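Local structure of aminoglycoside phosphotransferase (Streptomyces rimosus, 6FUC) at residues K43-A47 / D48-A52; R139-A143 / R144-N148; R157-P160 / P161-L165; G188-L192 / P193-L197; G214-D217 / P218-L222. The protein probably transfers phosphate from ATP to the 3''-hydroxyl of streptomycin, as an aminoglycoside phosphotransferase of the kinase-like superfamily, and so gives antibiotic resistance. All blocks are in the same frame, centred on the assembly; numbering follows the deposited sequence.

Contact 1: K43-A47 / D48-A52; sequences KCVPA and DQVAA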
loop_
_atom_site.group_PDB
_atom_site.type_symbol
_atom_site.label_atom_id
_atom_site.label_comp_id
_atom_site.label_asym_id
_atom_site.label_seq_id
_atom_site.Cartn_x
_atom_site.Cartn_y
_atom_site.Cartn_z
ATOM N N LYS A 43 -9.787 -3.160 10.845
ATOM C CA LYS A 43 -9.915 -3.914 9.623
ATOM C C LYS A 43 -10.311 -5.294 9.993
ATOM O O LYS A 43 -9.681 -5.913 10.872
ATOM C CB LYS A 43 -8.582 -3.920 8.882
ATOM C CG LYS A 43 -8.564 -4.604 7.580
ATOM C CD LYS A 43 -7.294 -4.269 6.797
ATOM C CE LYS A 43 -7.241 -5.234 5.602
ATOM N NZ LYS A 43 -5.963 -4.972 4.870
ATOM N N CYS A 44 -11.393 -5.793 9.388
ATOM C CA CYS A 44 -11.867 -7.122 9.691
ATOM C C CYS A 44 -11.928 -7.969 8.463
ATOM O O CYS A 44 -12.232 -7.450 7.362
ATOM C CB CYS A 44 -13.264 -7.090 10.301
ATOM S SG CYS A 44 -13.404 -6.149 11.844
ATOM N N VAL A 45 -11.714 -9.265 8.633
ATOM C CA VAL A 45 -11.659 -10.202 7.528
ATOM C C VAL A 45 -12.350 -11.489 7.914
ATOM O O VAL A 45 -12.441 -11.855 9.119
ATOM C CB VAL A 45 -10.185 -10.505 7.077
ATOM C CG1 VAL A 45 -9.469 -9.219 6.683
ATOM C CG2 VAL A 45 -9.418 -11.326 8.123
ATOM N N PRO A 46 -12.844 -12.213 6.914
ATOM C CA PRO A 46 -13.432 -13.482 7.239
ATOM C C PRO A 46 -12.399 -14.547 7.573
ATOM O O PRO A 46 -11.208 -14.344 7.450
ATOM C CB PRO A 46 -14.242 -13.845 5.981
ATOM C CG PRO A 46 -13.793 -12.956 4.925
ATOM C CD PRO A 46 -13.053 -11.813 5.516
ATOM N N ALA A 47 -12.878 -15.698 8.020
ATOM C CA ALA A 47 -12.023 -16.761 8.542
ATOM C C ALA A 47 -10.887 -17.123 7.586
ATOM O O ALA A 47 -9.744 -17.279 8.012
ATOM C CB ALA A 47 -12.868 -17.999 8.891
ATOM N N ASP A 48 -11.184 -17.170 6.286
ATOM C CA ASP A 48 -10.188 -17.615 5.318
ATOM C C ASP A 48 -9.072 -16.582 4.985
ATOM O O ASP A 48 -8.103 -16.913 4.293
ATOM C CB ASP A 48 -10.894 -18.192 4.069
ATOM C CG ASP A 48 -11.628 -17.151 3.250
ATOM O OD1 ASP A 48 -11.887 -16.035 3.734
ATOM O OD2 ASP A 48 -12.014 -17.487 2.083
ATOM N N GLN A 49 -9.196 -15.362 5.524
ATOM C CA GLN A 49 -8.236 -14.283 5.283
ATOM C C GLN A 49 -7.455 -13.916 6.559
ATOM O O GLN A 49 -6.741 -12.951 6.578
ATOM C CB GLN A 49 -8.960 -13.026 4.748
ATOM C CG GLN A 49 -9.451 -13.149 3.296
ATOM C CD GLN A 49 -10.369 -12.026 2.855
ATOM O OE1 GLN A 49 -10.110 -10.830 3.098
ATOM N NE2 GLN A 49 -11.439 -12.398 2.164
ATOM N N VAL A 50 -7.691 -14.647 7.661
ATOM C CA VAL A 50 -7.086 -14.268 8.938
ATOM C C VAL A 50 -5.578 -14.264 8.840
ATOM O O VAL A 50 -5.002 -13.383 9.461
ATOM C CB VAL A 50 -7.619 -15.189 10.063
ATOM C CG1 VAL A 50 -6.884 -15.010 11.396
ATOM C CG2 VAL A 50 -9.108 -14.919 10.269
ATOM N N ALA A 51 -4.960 -15.210 8.124
ATOM C CA ALA A 51 -3.490 -15.194 8.088
ATOM C C ALA A 51 -2.992 -13.915 7.446
ATOM O O ALA A 51 -1.984 -13.391 7.905
ATOM C CB ALA A 51 -2.975 -16.418 7.353
ATOM N N ALA A 52 -3.661 -13.408 6.416
ATOM C CA ALA A 52 -3.233 -12.129 5.787
ATOM C C ALA A 52 -3.400 -10.976 6.773
ATOM O O ALA A 52 -2.570 -10.071 6.822
ATOM C CB ALA A 52 -4.049 -11.844 4.544
HETATM O O HOH W 1 -4.059 -7.544 5.152
#
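Val45 carries CG1 anti to its carbonyl carbon (chi1 -58°). This puts CG2 between the backbone N and the carbonyl carbon, where it meets Gln49 O at 3.5 Å. Gln49 also has CG anti to its carbonyl carbon (chi1 -73°), and its chain is extended beyond that point. The side chain therefore passes across the Pro46 ring. Gln49 NE2 lies 3.7 Å from Pro46 CG, and Gln49 CD lies 3.8 Å from Pro46 CD. The amide is held further on by a hydrogen bond from Gln49 NE2 to Ser28 O. Nearer the backbone, Gln49 CB touches Val45 CB at 3.6 Å. Two backbone bonds close the turn. Gln49 N donates to Pro46 O at 3.0 Å in a nearly straight bond (163°). Val50 N donates weakly to Ala47 O at 3.4 Å. Val50 CG2 sits close to the same Ala47 O, at 3.3 Å. This 3-10 turn leads strand 40-45 into helix 50-63. Lys43 stays clear of the turn. In one of two deposited conformers its extended chain reaches a water from NZ at 3.2 Å and forms a salt bridge to Glu56 on the following helix. Lys43 and Glu56 probably correspond to the lysine-glutamate pair that marks the N-terminal lobe of the kinase fold, whose lysine in protein kinases holds ATP phosphates.

Contact 2: R139-A143 / R144-N148; sequences RDVVA and REAVN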
loop_
_atom_site.group_PDB
_atom_site.type_symbol
_atom_site.label_atom_id
_atom_site.label_comp_id
_atom_site.label_asym_id
_atom_site.label_seq_id
_atom_site.Cartn_x
_atom_site.Cartn_y
_atom_site.Cartn_z
ATOM N N ARG A 139 -0.280 -14.813 -10.716
ATOM C CA ARG A 139 -0.722 -16.030 -11.425
ATOM C C ARG A 139 -2.028 -16.578 -10.845
ATOM O O ARG A 139 -2.931 -17.004 -11.562
ATOM C CB ARG A 139 0.359 -17.131 -11.401
ATOM C CG ARG A 139 1.597 -16.807 -12.193
ATOM C CD ARG A 139 2.511 -18.040 -12.423
ATOM N NE ARG A 139 3.375 -18.329 -11.255
ATOM C CZ ARG A 139 4.717 -18.123 -11.258
ATOM N NH1 ARG A 139 5.346 -17.692 -12.364
ATOM N NH2 ARG A 139 5.451 -18.380 -10.196
ATOM N N ASP A 140 -2.140 -16.542 -9.533
ATOM C CA ASP A 140 -3.335 -17.035 -8.857
ATOM C C ASP A 140 -4.590 -16.172 -9.103
ATOM O O ASP A 140 -5.680 -16.662 -9.363
ATOM C CB ASP A 140 -3.037 -17.132 -7.324
ATOM C CG ASP A 140 -4.262 -17.482 -6.495
ATOM O OD1 ASP A 140 -4.876 -18.516 -6.759
ATOM O OD2 ASP A 140 -4.615 -16.713 -5.551
ATOM N N VAL A 141 -4.426 -14.846 -8.999
ATOM C CA VAL A 141 -5.544 -13.953 -9.273
ATOM C C VAL A 141 -6.038 -14.148 -10.725
ATOM O O VAL A 141 -7.235 -14.197 -10.982
ATOM C CB VAL A 141 -5.165 -12.491 -9.025
ATOM C CG1 VAL A 141 -6.277 -11.520 -9.344
ATOM C CG2 VAL A 141 -4.700 -12.265 -7.584
ATOM N N VAL A 142 -5.080 -14.230 -11.650
ATOM C CA VAL A 142 -5.396 -14.396 -13.081
ATOM C C VAL A 142 -6.042 -15.764 -13.313
ATOM O O VAL A 142 -7.050 -15.861 -14.068
ATOM C CB VAL A 142 -4.134 -14.178 -13.928
ATOM C CG1 VAL A 142 -4.296 -14.663 -15.361
ATOM C CG2 VAL A 142 -3.718 -12.711 -13.874
ATOM N N ALA A 143 -5.524 -16.800 -12.655
ATOM C CA ALA A 143 -6.110 -18.137 -12.764
ATOM C C ALA A 143 -7.560 -18.175 -12.267
ATOM O O ALA A 143 -8.389 -18.869 -12.858
ATOM C CB ALA A 143 -5.252 -19.185 -12.059
ATOM N N ARG A 144 -7.850 -17.423 -11.196
ATOM C CA ARG A 144 -9.173 -17.299 -10.633
ATOM C C ARG A 144 -10.112 -16.321 -11.369
ATOM O O ARG A 144 -11.226 -16.117 -10.958
ATOM C CB ARG A 144 -9.146 -16.983 -9.137
ATOM C CG ARG A 144 -8.610 -18.115 -8.308
ATOM C CD ARG A 144 -8.658 -17.825 -6.826
ATOM N NE ARG A 144 -7.638 -16.882 -6.418
ATOM C CZ ARG A 144 -7.822 -15.603 -6.062
ATOM N NH1 ARG A 144 -9.002 -14.997 -6.068
ATOM N NH2 ARG A 144 -6.744 -14.878 -5.724
ATOM N N GLU A 145 -9.593 -15.666 -12.411
ATOM C CA GLU A 145 -10.306 -14.664 -13.177
ATOM C C GLU A 145 -10.820 -13.595 -12.189
ATOM O O GLU A 145 -11.938 -13.106 -12.284
ATOM C CB GLU A 145 -11.425 -15.336 -14.011
ATOM C CG GLU A 145 -10.889 -16.295 -15.088
ATOM C CD GLU A 145 -11.951 -16.991 -15.977
ATOM O OE1 GLU A 145 -13.178 -16.741 -15.828
ATOM O OE2 GLU A 145 -11.539 -17.796 -16.851
ATOM N N ALA A 146 -9.948 -13.188 -11.281
ATOM C CA ALA A 146 -10.332 -12.252 -10.197
ATOM C C ALA A 146 -9.775 -10.846 -10.327
ATOM O O ALA A 146 -9.892 -10.057 -9.430
ATOM C CB ALA A 146 -9.978 -12.873 -8.844
ATOM N N VAL A 147 -9.120 -10.524 -11.443
ATOM C CA VAL A 147 -8.561 -9.178 -11.649
ATOM C C VAL A 147 -9.689 -8.177 -11.783
ATOM O O VAL A 147 -10.637 -8.404 -12.535
ATOM C CB VAL A 147 -7.617 -9.122 -12.846
ATOM C CG1 VAL A 147 -7.158 -7.684 -13.119
ATOM C CG2 VAL A 147 -6.416 -10.038 -12.608
ATOM N N ASN A 148 -9.591 -7.073 -11.060
ATOM C CA ASN A 148 -10.527 -5.983 -11.200
ATOM C C ASN A 148 -10.029 -5.041 -12.256
ATOM O O ASN A 148 -8.991 -4.405 -12.060
ATOM C CB ASN A 148 -10.686 -5.193 -9.903
ATOM C CG ASN A 148 -11.769 -4.136 -9.992
ATOM O OD1 ASN A 148 -12.098 -3.651 -11.067
ATOM N ND2 ASN A 148 -12.332 -3.775 -8.853
#
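The Arg144 guanidinium has Val141 CA over one face and the Asp140 carboxylate at its edge. The two flat groups are not coplanar; their planes stand 48° apart. Arg144 NH2 donates to Asp140 OD2 at 2.8 Å, the short arm of a salt bridge, with the oxygen near the guanidinium plane. Seen from the aspartate, the donor comes from above the carboxylate plane, 54° out of it. Arg144 NE adds two weak bonds to the same bridge, to Asp140 OD1 at 3.2 Å and to Asp140 OD2 at 3.1 Å. The bend at chi3 turns the arginine back over the last helical turn, and its CB and CG run beside Asp140 O, which accepts from Arg144 N. The helix ends here in a Schellman motif. Glu145 takes positive phi (54°). Ala146 N reaches back to Val141 O at 2.9 Å, and Glu145 N to Val142 O at 3.0 Å. The apolar contact that goes with this motif joins Val141 CG1 and Ala146 CB. Val147 CG2 then packs on Val141 CG1 at 3.6 Å, and on Val142 CG2 at 4.0 Å. Arg144 NH1 has a second partner, the chain-terminal carboxylate of Gly272. The shared positive charge probably helps to keep both carboxylates ionised. Beside the carbonyl end of helix 131-143, it should also interact favourably with the helix dipole.

Contact 3: R157-P160 / P161-L165; sequences RHTP and PGELL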
loop_
_atom_site.group_PDB
_atom_site.type_symbol
_atom_site.label_atom_id
_atom_site.label_comp_id
_atom_site.label_asym_id
_atom_site.label_seq_id
_atom_site.Cartn_x
_atom_site.Cartn_y
_atom_site.Cartn_z
ATOM N N ARG A 157 -7.540 -2.001 -19.901
ATOM C CA ARG A 157 -8.753 -2.466 -19.191
ATOM C C ARG A 157 -9.559 -3.406 -20.027
ATOM O O ARG A 157 -10.375 -4.166 -19.519
ATOM C CB ARG A 157 -9.610 -1.286 -18.772
ATOM C CG ARG A 157 -8.879 -0.559 -17.667
ATOM C CD ARG A 157 -9.733 0.497 -17.015
ATOM N NE ARG A 157 -8.932 1.153 -15.987
ATOM C CZ ARG A 157 -9.061 2.432 -15.636
ATOM N NH1 ARG A 157 -9.954 3.217 -16.248
ATOM N NH2 ARG A 157 -8.278 2.930 -14.693
ATOM N N HIS A 158 -9.341 -3.374 -21.343
ATOM C CA HIS A 158 -10.056 -4.252 -22.249
ATOM C C HIS A 158 -9.225 -5.402 -22.771
ATOM O O HIS A 158 -9.579 -6.032 -23.784
ATOM C CB HIS A 158 -10.676 -3.450 -23.430
ATOM C CG HIS A 158 -11.556 -2.332 -23.003
ATOM N ND1 HIS A 158 -11.106 -1.086 -22.612
ATOM C CD2 HIS A 158 -12.907 -2.287 -22.915
ATOM C CE1 HIS A 158 -12.156 -0.328 -22.304
ATOM N NE2 HIS A 158 -13.253 -1.044 -22.460
ATOM N N THR A 159 -8.140 -5.706 -22.067
ATOM C CA THR A 159 -7.242 -6.810 -22.470
ATOM C C THR A 159 -7.387 -7.947 -21.455
ATOM O O THR A 159 -7.403 -7.619 -20.232
ATOM C CB THR A 159 -5.817 -6.320 -22.467
ATOM O OG1 THR A 159 -5.690 -5.192 -23.351
ATOM C CG2 THR A 159 -4.817 -7.440 -22.854
ATOM N N PRO A 160 -7.488 -9.211 -21.938
ATOM C CA PRO A 160 -7.558 -10.366 -20.986
ATOM C C PRO A 160 -6.376 -10.344 -20.024
ATOM O O PRO A 160 -5.231 -10.233 -20.438
ATOM C CB PRO A 160 -7.493 -11.590 -21.910
ATOM C CG PRO A 160 -8.034 -11.076 -23.227
ATOM C CD PRO A 160 -7.615 -9.639 -23.339
ATOM N N PRO A 161 -6.663 -10.464 -18.723
ATOM C CA PRO A 161 -5.545 -10.387 -17.799
ATOM C C PRO A 161 -4.498 -11.482 -17.967
ATOM O O PRO A 161 -3.338 -11.219 -17.641
ATOM C CB PRO A 161 -6.212 -10.377 -16.439
ATOM C CG PRO A 161 -7.521 -9.745 -16.690
ATOM C CD PRO A 161 -7.938 -10.286 -18.009
ATOM N N GLY A 162 -4.838 -12.678 -18.471
ATOM C CA GLY A 162 -3.805 -13.685 -18.751
ATOM C C GLY A 162 -2.830 -13.177 -19.772
ATOM O O GLY A 162 -1.639 -13.462 -19.689
ATOM N N GLU A 163 -3.303 -12.384 -20.749
ATOM C CA GLU A 163 -2.404 -11.793 -21.728
ATOM C C GLU A 163 -1.504 -10.719 -21.113
ATOM O O GLU A 163 -0.310 -10.634 -21.407
ATOM C CB GLU A 163 -3.203 -11.145 -22.886
ATOM C CG GLU A 163 -3.819 -12.186 -23.777
ATOM C CD GLU A 163 -4.774 -11.616 -24.826
ATOM O OE1 GLU A 163 -4.751 -10.401 -25.110
ATOM O OE2 GLU A 163 -5.576 -12.411 -25.323
ATOM N N LEU A 164 -2.050 -9.937 -20.206
ATOM C CA LEU A 164 -1.269 -8.938 -19.507
ATOM C C LEU A 164 -0.168 -9.599 -18.686
ATOM O O LEU A 164 0.995 -9.139 -18.703
ATOM C CB LEU A 164 -2.183 -8.053 -18.640
ATOM C CG LEU A 164 -3.234 -7.226 -19.379
ATOM C CD1 LEU A 164 -4.159 -6.551 -18.388
ATOM C CD2 LEU A 164 -2.552 -6.223 -20.304
ATOM N N LEU A 165 -0.511 -10.647 -17.972
ATOM C CA LEU A 165 0.478 -11.362 -17.187
ATOM C C LEU A 165 1.593 -11.939 -18.052
ATOM O O LEU A 165 2.794 -11.870 -17.726
ATOM C CB LEU A 165 -0.206 -12.445 -16.332
ATOM C CG LEU A 165 0.757 -13.133 -15.343
ATOM C CD1 LEU A 165 1.292 -12.160 -14.322
ATOM C CD2 LEU A 165 -0.003 -14.213 -14.627
#
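Glu163 lays its carboxylate against the Pro160 ring, with OE1 3.5 Å from Pro160 CD and OE2 3.5 Å from Pro160 CG. The glutamate is extended beyond CG and crosses the ring obliquely. This contact belongs to one of two deposited conformers and is less certain. Thr159 lies beside it. Its chi1 of -58° sets OG1 beside the backbone N and turns the methyl CG2 anti to that N. Thr159 CG2 meets Leu164 CD2 at 3.6 Å and Glu163 OE1 at 3.7 Å. Next in the backbone, Pro160 O holds the first turn of helix 161-168. It accepts from Leu164 N at 3.2 Å, in the carbonyl plane, and weakly from Glu163 N at 2.9 Å. Pro160 is the N-cap residue, and Pro161 opens the helix. Further out, Leu164 touches Leu152 and Gln156 of the preceding loop, and Pro161 touches Val147. Leu165 packs on helix 131-143 through Phe135, Ala138 and Val142. Pro161 suits the first helical position because it has no N-H that would need a partner. Glu163 is at the third position, where its negative charge is probably favoured by the amino end of the helix dipole.

Contact 4: G188-L192 / P193-L197; sequences GDLCL and PNIIL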
loop_
_atom_site.group_PDB
_atom_site.type_symbol
_atom_site.label_atom_id
_atom_site.label_comp_id
_atom_site.label_asym_id
_atom_site.label_seq_id
_atom_site.Cartn_x
_atom_site.Cartn_y
_atom_site.Cartn_z
ATOM N N GLY A 188 4.975 -1.389 0.374
ATOM C CA GLY A 188 4.291 -2.496 -0.257
ATOM C C GLY A 188 3.052 -2.136 -1.016
ATOM O O GLY A 188 2.620 -2.946 -1.848
ATOM N N ASP A 189 2.473 -0.974 -0.745
ATOM C CA ASP A 189 1.303 -0.476 -1.480
ATOM C C ASP A 189 1.343 1.056 -1.414
ATOM O O ASP A 189 0.466 1.709 -0.840
ATOM C CB ASP A 189 0.013 -1.031 -0.922
ATOM C CG ASP A 189 -1.211 -0.566 -1.655
ATOM O OD1 ASP A 189 -1.087 -0.216 -2.838
ATOM O OD2 ASP A 189 -2.306 -0.566 -1.046
ATOM N N LEU A 190 2.370 1.619 -2.030
ATOM C CA LEU A 190 2.718 3.065 -1.816
ATOM C C LEU A 190 1.951 3.933 -2.812
ATOM O O LEU A 190 2.536 4.768 -3.515
ATOM C CB LEU A 190 4.192 3.289 -1.819
ATOM C CG LEU A 190 4.626 4.665 -1.242
ATOM C CD1 LEU A 190 4.339 4.735 0.266
ATOM C CD2 LEU A 190 6.092 4.911 -1.520
ATOM N N CYS A 191 0.626 3.774 -2.846
ATOM C CA CYS A 191 -0.226 4.724 -3.525
ATOM C C CYS A 191 -0.467 5.909 -2.615
ATOM O O CYS A 191 -0.428 5.796 -1.368
ATOM C CB CYS A 191 -1.514 4.058 -3.897
ATOM S SG CYS A 191 -2.380 3.226 -2.649
ATOM N N LEU A 192 -0.856 7.055 -3.182
ATOM C CA LEU A 192 -1.093 8.266 -2.375
ATOM C C LEU A 192 -2.037 8.128 -1.186
ATOM O O LEU A 192 -1.781 8.748 -0.166
ATOM C CB LEU A 192 -1.586 9.429 -3.245
ATOM C CG LEU A 192 -0.594 10.055 -4.192
ATOM C CD1 LEU A 192 -1.262 11.228 -4.881
ATOM C CD2 LEU A 192 0.680 10.516 -3.489
ATOM N N PRO A 193 -3.110 7.315 -1.270
ATOM C CA PRO A 193 -3.983 7.204 -0.122
ATOM C C PRO A 193 -3.274 6.725 1.131
ATOM O O PRO A 193 -3.792 6.927 2.237
ATOM C CB PRO A 193 -5.054 6.177 -0.562
ATOM C CG PRO A 193 -5.145 6.431 -2.056
ATOM C CD PRO A 193 -3.718 6.659 -2.458
ATOM N N ASN A 194 -2.169 6.013 0.967
ATOM C CA ASN A 194 -1.491 5.360 2.095
ATOM C C ASN A 194 -0.412 6.207 2.728
ATOM O O ASN A 194 0.295 5.741 3.645
ATOM C CB ASN A 194 -1.051 3.964 1.713
ATOM C CG ASN A 194 -2.204 3.080 1.412
ATOM O OD1 ASN A 194 -3.311 3.282 1.946
ATOM N ND2 ASN A 194 -1.984 2.025 0.640
ATOM N N ILE A 195 -0.290 7.450 2.284
ATOM C CA ILE A 195 0.675 8.423 2.856
ATOM C C ILE A 195 -0.198 9.517 3.482
ATOM O O ILE A 195 -0.950 10.173 2.791
ATOM C CB ILE A 195 1.600 9.001 1.782
ATOM C CG1 ILE A 195 2.328 7.883 1.019
ATOM C CG2 ILE A 195 2.517 9.997 2.412
ATOM C CD1 ILE A 195 3.083 8.381 -0.142
ATOM N N ILE A 196 -0.074 9.692 4.793
ATOM C CA ILE A 196 -0.867 10.694 5.513
ATOM C C ILE A 196 0.021 11.917 5.703
ATOM O O ILE A 196 1.158 11.794 6.191
ATOM C CB ILE A 196 -1.366 10.176 6.845
ATOM C CG1 ILE A 196 -2.120 8.853 6.676
ATOM C CG2 ILE A 196 -2.278 11.227 7.492
ATOM C CD1 ILE A 196 -3.273 8.828 5.692
ATOM N N LEU A 197 -0.510 13.078 5.377
ATOM C CA LEU A 197 0.219 14.353 5.469
ATOM C C LEU A 197 -0.273 15.154 6.663
ATOM O O LEU A 197 -1.461 15.194 6.984
ATOM C CB LEU A 197 -0.010 15.192 4.206
ATOM C CG LEU A 197 0.349 14.488 2.903
ATOM C CD1 LEU A 197 0.044 15.386 1.715
ATOM C CD2 LEU A 197 1.761 14.011 2.858
#
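Leu192 to Asn194 form a short 3-10 turn, where Cys191 O accepts from Asn194 N at 2.9 Å and Leu192 O from Ile195 N at 3.1 Å, just after an inverse gamma turn centred on Leu190 that brings Cys191 N to Asp189 O in a weak bond. The key side chain is Asn194. Its CG is anti to the carbonyl carbon (chi1 -64°), which sends the amide back toward Asp189. Asn194 ND2 donates to Asp189 O at 2.9 Å. The bond is almost straight (170°), in the carbonyl plane and close to the amide plane. Asp189 OD2 is also near, 3.1 Å from Asn194 ND2, with the carboxylate and amide planes 76° apart. Cys191, in one of its two deposited conformers, sets SG 3.5 Å from Asn194 ND2 and 3.7 Å from Pro193 CD. On the apolar side, where helix 219-233 also packs, Leu190 CD1 meets Ile195 CG1 at 3.8 Å. Leu192 and Ile195 both lean on Leu225 of that helix. His187, Gly188, Asp189 and Asn194 match the HGDxxxxN sequence of the aminoglycoside kinases. In relatives its aspartate is the catalytic base and its asparagine helps to bind magnesium. Asn194 also touches Asp209, consistent with such a metal site. With Asn194 ND2 committed to Asp189 O, the rotation of the amide is set, and Asn194 OD1 is turned to the side away from that carbonyl.

Contact 5: G214-D217 / P218-L222; sequences GRAD and PYADL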
loop_
_atom_site.group_PDB
_atom_site.type_symbol
_atom_site.label_atom_id
_atom_site.label_comp_id
_atom_site.label_asym_id
_atom_site.label_seq_id
_atom_site.Cartn_x
_atom_site.Cartn_y
_atom_site.Cartn_z
ATOM N N GLY A 214 7.553 -5.114 3.210
ATOM C CA GLY A 214 8.602 -6.121 3.178
ATOM C C GLY A 214 9.615 -5.829 2.137
ATOM O O GLY A 214 9.457 -4.908 1.310
ATOM N N ARG A 215 10.667 -6.659 2.089
ATOM C CA ARG A 215 11.690 -6.533 1.077
ATOM C C ARG A 215 11.088 -6.571 -0.317
ATOM O O ARG A 215 10.279 -7.453 -0.636
ATOM C CB ARG A 215 12.654 -7.726 1.153
ATOM C CG ARG A 215 13.617 -7.663 2.312
ATOM C CD ARG A 215 14.777 -8.612 2.144
ATOM N NE ARG A 215 14.460 -10.020 2.232
ATOM C CZ ARG A 215 14.437 -10.694 3.381
ATOM N NH1 ARG A 215 14.624 -10.036 4.516
ATOM N NH2 ARG A 215 14.216 -11.989 3.406
ATOM N N ALA A 216 11.601 -5.694 -1.200
ATOM C CA ALA A 216 11.304 -5.701 -2.595
ATOM C C ALA A 216 12.198 -4.668 -3.284
ATOM O O ALA A 216 12.901 -3.892 -2.640
ATOM C CB ALA A 216 9.829 -5.405 -2.882
ATOM N N ASP A 217 12.156 -4.644 -4.611
ATOM C CA ASP A 217 12.790 -3.590 -5.368
ATOM C C ASP A 217 12.125 -2.240 -4.996
ATOM O O ASP A 217 10.893 -2.194 -4.908
ATOM C CB ASP A 217 12.593 -3.918 -6.859
ATOM C CG ASP A 217 13.277 -3.000 -7.814
ATOM O OD1 ASP A 217 13.144 -1.764 -7.737
ATOM O OD2 ASP A 217 13.967 -3.509 -8.684
ATOM N N PRO A 218 12.906 -1.163 -4.820
ATOM C CA PRO A 218 12.234 0.120 -4.496
ATOM C C PRO A 218 11.171 0.555 -5.488
ATOM O O PRO A 218 10.270 1.299 -5.118
ATOM C CB PRO A 218 13.388 1.094 -4.450
ATOM C CG PRO A 218 14.513 0.461 -5.207
ATOM C CD PRO A 218 14.357 -1.031 -4.926
ATOM N N TYR A 219 11.314 0.173 -6.763
ATOM C CA TYR A 219 10.247 0.524 -7.737
ATOM C C TYR A 219 8.904 -0.120 -7.490
ATOM O O TYR A 219 7.916 0.349 -8.022
ATOM C CB TYR A 219 10.756 0.282 -9.185
ATOM C CG TYR A 219 11.644 1.378 -9.644
ATOM C CD1 TYR A 219 11.109 2.598 -9.983
ATOM C CD2 TYR A 219 13.004 1.278 -9.651
ATOM C CE1 TYR A 219 11.894 3.656 -10.355
ATOM C CE2 TYR A 219 13.839 2.351 -10.056
ATOM C CZ TYR A 219 13.268 3.553 -10.339
ATOM O OH TYR A 219 14.035 4.632 -10.706
ATOM N N ALA A 220 8.846 -1.181 -6.663
ATOM C CA ALA A 220 7.553 -1.702 -6.267
ATOM C C ALA A 220 6.743 -0.611 -5.583
ATOM O O ALA A 220 5.495 -0.606 -5.669
ATOM C CB ALA A 220 7.700 -2.926 -5.373
ATOM N N ASP A 221 7.407 0.244 -4.835
ATOM C CA ASP A 221 6.821 1.417 -4.204
ATOM C C ASP A 221 6.796 2.609 -5.127
ATOM O O ASP A 221 5.731 3.253 -5.285
ATOM C CB ASP A 221 7.613 1.779 -2.920
ATOM C CG ASP A 221 7.239 1.064 -1.651
ATOM O OD1 ASP A 221 6.348 0.206 -1.663
ATOM O OD2 ASP A 221 7.911 1.373 -0.634
ATOM N N LEU A 222 7.905 2.972 -5.751
ATOM C CA LEU A 222 7.951 4.215 -6.498
ATOM C C LEU A 222 6.995 4.208 -7.697
ATOM O O LEU A 222 6.427 5.235 -8.035
ATOM C CB LEU A 222 9.333 4.556 -6.941
ATOM C CG LEU A 222 10.395 4.711 -5.834
ATOM C CD1 LEU A 222 11.752 5.017 -6.442
ATOM C CD2 LEU A 222 9.889 5.728 -4.791
#
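Asp217 accepts both hydrogen bonds that cross the junction, one through its side chain and one through its backbone. Asp217 OD1 takes Tyr219 N at 2.8 Å, on the anti side of the carboxylate and 16° out of its plane. Asp217 O takes Ala220 N at 2.9 Å, from above the carbonyl plane. The aspartate CG is anti to its backbone N (chi1 -175°), which carries OD1 past Pro218 N to the amide of Tyr219. Further hydrogen bonds lead out of the junction. The tyrosine hydroxyl OH bonds with Ala254 O. Asp221, in the first part of the helix, is buried and well supplied with donors. Its OD2 meets His118 NE2 and His187 N, and its OD1 meets Gly188 N. In protein kinases a buried helix aspartate likewise holds the backbone of the catalytic loop, and Asp221 probably does the same here. The Asp217 bonds form an Asx turn with proline in the middle, which caps the amino end of helix 219-233 as the chain leaves strand 214-216. The charged contact is a salt bridge from Asp217 OD2 to Arg259, so the two carboxylate oxygens serve different elements. Van der Waals and ring contacts make up the rest. Ala216 CB meets Ala220 CB at 4.1 Å. Pro218 CG lies 3.6 Å from Asp217 OD1, and the proline ring packs on Val184 and Tyr251. The Tyr219 ring has Asp217 OD1 at its edge, 3.6 Å from Tyr219 CD2. Leu222 CD1 lies over one face, offset toward the rim.

The five contacts follow one another along the chain, and none nests in or crosses another. Each joins neighbouring residues, so each closes a single turn. Contact 1 lies in the N-terminal lobe of the kinase-like fold, leads strand 40-45 into helix 50-63 and touches none of the others. Contacts 2 to 5 lie in the C-terminal lobe. Contact 2 ends helix 131-143, and contact 3 starts the next helix, 161-168. These two meet: Val142 CG1 lies 3.6 Å from Gly162 CA, and Arg139 CA 3.8 Å from Leu165 CD2. Contact 4 carries the HGD loop into strand 195-197. Contact 5 starts helix 219-233. Their centres are about 13 Å apart, yet Leu190 CD2 reaches Asp221 CB at 3.8 Å, tying the loop to that helix.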